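Long-range contact in adenine phosphoribosyltransferase (Giardia intestinalis, PDB 1L1Q), which catalyses the transfer of a phosphoribosyl group from phosphoribosyl pyrophosphate to adenine, forming AMP in purine salvage: residues H117-L122 with P147-I152. Numbering follows the deposited sequence.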
loop_
_atom_site.group_PDB
_atom_site.type_symbol
_atom_site.label_atom_id
_atom_site.label_comp_id
_atom_site.label_asym_id
_atom_site.label_seq_id
_atom_site.Cartn_x
_atom_site.Cartn_y
_atom_site.Cartn_z
ATOM N N HIS A 117 -17.192 17.406 4.282
ATOM C CA HIS A 117 -18.110 16.303 4.577
ATOM C C HIS A 117 -17.446 15.020 5.099
ATOM O O HIS A 117 -18.127 14.139 5.626
ATOM C CB HIS A 117 -18.908 15.946 3.318
ATOM C CG HIS A 117 -19.716 17.080 2.777
ATOM N ND1 HIS A 117 -20.786 17.616 3.454
ATOM C CD2 HIS A 117 -19.582 17.810 1.644
ATOM C CE1 HIS A 117 -21.275 18.633 2.768
ATOM N NE2 HIS A 117 -20.564 18.773 1.665
ATOM N N ASP A 118 -16.127 14.921 4.976
ATOM C CA ASP A 118 -15.415 13.709 5.385
ATOM C C ASP A 118 -15.124 13.475 6.864
ATOM O O ASP A 118 -14.856 14.410 7.618
ATOM C CB ASP A 118 -14.084 13.613 4.620
ATOM C CG ASP A 118 -14.282 13.346 3.128
ATOM O OD1 ASP A 118 -14.900 12.314 2.789
ATOM O OD2 ASP A 118 -13.817 14.154 2.296
ATOM N N VAL A 119 -15.203 12.208 7.265
ATOM C CA VAL A 119 -14.852 11.790 8.620
ATOM C C VAL A 119 -13.697 10.847 8.291
ATOM O O VAL A 119 -13.892 9.755 7.767
ATOM C CB VAL A 119 -16.005 11.042 9.329
ATOM C CG1 VAL A 119 -15.559 10.591 10.708
ATOM C CG2 VAL A 119 -17.220 11.977 9.454
ATOM N N VAL A 120 -12.486 11.310 8.568
ATOM C CA VAL A 120 -11.279 10.577 8.234
ATOM C C VAL A 120 -10.642 9.687 9.283
ATOM O O VAL A 120 -10.505 10.065 10.446
ATOM C CB VAL A 120 -10.171 11.568 7.759
ATOM C CG1 VAL A 120 -8.838 10.849 7.631
ATOM C CG2 VAL A 120 -10.569 12.202 6.445
ATOM N N LEU A 121 -10.257 8.489 8.854
ATOM C CA LEU A 121 -9.522 7.582 9.722
ATOM C C LEU A 121 -8.108 7.618 9.140
ATOM O O LEU A 121 -7.868 7.104 8.052
ATOM C CB LEU A 121 -10.052 6.149 9.657
ATOM C CG LEU A 121 -9.167 5.131 10.394
ATOM C CD1 LEU A 121 -8.930 5.611 11.844
ATOM C CD2 LEU A 121 -9.827 3.753 10.388
ATOM N N LEU A 122 -7.190 8.271 9.836
ATOM C CA LEU A 122 -5.807 8.320 9.382
ATOM C C LEU A 122 -5.148 7.023 9.822
ATOM O O LEU A 122 -5.338 6.589 10.950
ATOM C CB LEU A 122 -5.064 9.488 10.035
ATOM C CG LEU A 122 -5.189 10.889 9.452
ATOM C CD1 LEU A 122 -4.487 11.873 10.374
ATOM C CD2 LEU A 122 -4.567 10.922 8.066
ATOM N N PRO A 147 -11.490 19.402 12.295
ATOM C CA PRO A 147 -10.704 18.802 13.373
ATOM C C PRO A 147 -11.426 17.696 14.135
ATOM O O PRO A 147 -10.853 16.638 14.384
ATOM C CB PRO A 147 -10.367 20.002 14.263
ATOM C CG PRO A 147 -10.244 21.112 13.273
ATOM C CD PRO A 147 -11.450 20.873 12.381
ATOM N N GLU A 148 -12.687 17.923 14.483
ATOM C CA GLU A 148 -13.433 16.916 15.233
ATOM C C GLU A 148 -13.805 15.695 14.391
ATOM O O GLU A 148 -14.370 14.736 14.919
ATOM C CB GLU A 148 -14.712 17.516 15.829
ATOM C CG GLU A 148 -14.708 19.031 15.942
ATOM C CD GLU A 148 -14.998 19.711 14.615
ATOM O OE1 GLU A 148 -16.140 19.591 14.120
ATOM O OE2 GLU A 148 -14.084 20.363 14.070
ATOM N N ASN A 149 -13.498 15.730 13.096
ATOM C CA ASN A 149 -13.828 14.600 12.223
ATOM C C ASN A 149 -12.614 13.786 11.782
ATOM O O ASN A 149 -12.630 13.139 10.730
ATOM C CB ASN A 149 -14.613 15.070 10.986
ATOM C CG ASN A 149 -16.037 15.496 11.321
ATOM O OD1 ASN A 149 -16.667 14.942 12.223
ATOM N ND2 ASN A 149 -16.557 16.468 10.581
ATOM N N ILE A 150 -11.568 13.808 12.603
ATOM C CA ILE A 150 -10.353 13.066 12.309
ATOM C C ILE A 150 -10.063 12.076 13.420
ATOM O O ILE A 150 -10.052 12.436 14.604
ATOM C CB ILE A 150 -9.140 14.011 12.175
ATOM C CG1 ILE A 150 -9.386 15.010 11.040
ATOM C CG2 ILE A 150 -7.871 13.206 11.920
ATOM C CD1 ILE A 150 -8.290 16.025 10.883
ATOM N N TYR A 151 -9.837 10.826 13.027
ATOM C CA TYR A 151 -9.517 9.751 13.960
ATOM C C TYR A 151 -8.195 9.153 13.512
ATOM O O TYR A 151 -7.872 9.176 12.325
ATOM C CB TYR A 151 -10.592 8.666 13.932
ATOM C CG TYR A 151 -11.931 9.132 14.421
ATOM C CD1 TYR A 151 -12.735 9.960 13.636
ATOM C CD2 TYR A 151 -12.394 8.764 15.679
ATOM C CE1 TYR A 151 -13.978 10.409 14.097
ATOM C CE2 TYR A 151 -13.634 9.207 16.148
ATOM C CZ TYR A 151 -14.416 10.025 15.358
ATOM O OH TYR A 151 -15.633 10.463 15.838
ATOM N N ILE A 152 -7.421 8.621 14.453
ATOM C CA ILE A 152 -6.134 8.056 14.097
ATOM C C ILE A 152 -5.949 6.617 14.540
ATOM O O ILE A 152 -6.277 6.245 15.674
ATOM C CB ILE A 152 -4.969 8.882 14.698
ATOM C CG1 ILE A 152 -4.984 10.307 14.142
ATOM C CG2 ILE A 152 -3.630 8.221 14.359
ATOM C CD1 ILE A 152 -3.962 11.218 14.824
HETATM O O HOH W 1 -15.093 17.187 8.173
#
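Strands 120-124 and 150-154 are parallel neighbours in the central sheet of the phosphoribosyltransferase fold, and helix 131-142 connects them as a beta-alpha-beta crossover. Three backbone hydrogen bonds join Val120 and Leu122 to Asn149 and Tyr151. Val120 N donates to Asn149 O at 2.8 Å, and Tyr151 N returns a bond of 2.8 Å to Val120 O. Leu122 N then donates to Tyr151 O at 2.7 Å, a fairly straight bond (167° at the hydrogen). Beside this ladder one water bridges the two segments: it donates to Asp118 O and accepts from Asn149 ND2. Val119 CG1 meets Tyr151 CE1 obliquely at 3.7 Å. With chi1 at 178° this branch lies beside the valine's carbonyl carbon, on the way to the ring. Leu121 and Tyr151 share one face of the sheet, where Leu121 CD1 approaches Tyr151 CB. Arg173 makes a cation-pi contact with the Tyr151 ring. On the face of Leu122, its CD1 touches Ile150 CG2 at 4.0 Å and Ile152 CG1 at 4.1 Å. Helix 131-142 packs here through Ile137, against Leu122 and Ile152. The direct hydrogen bonds between the two segments are thus all between backbone atoms, while apolar contacts add to them on both faces and water bridges the more exposed end.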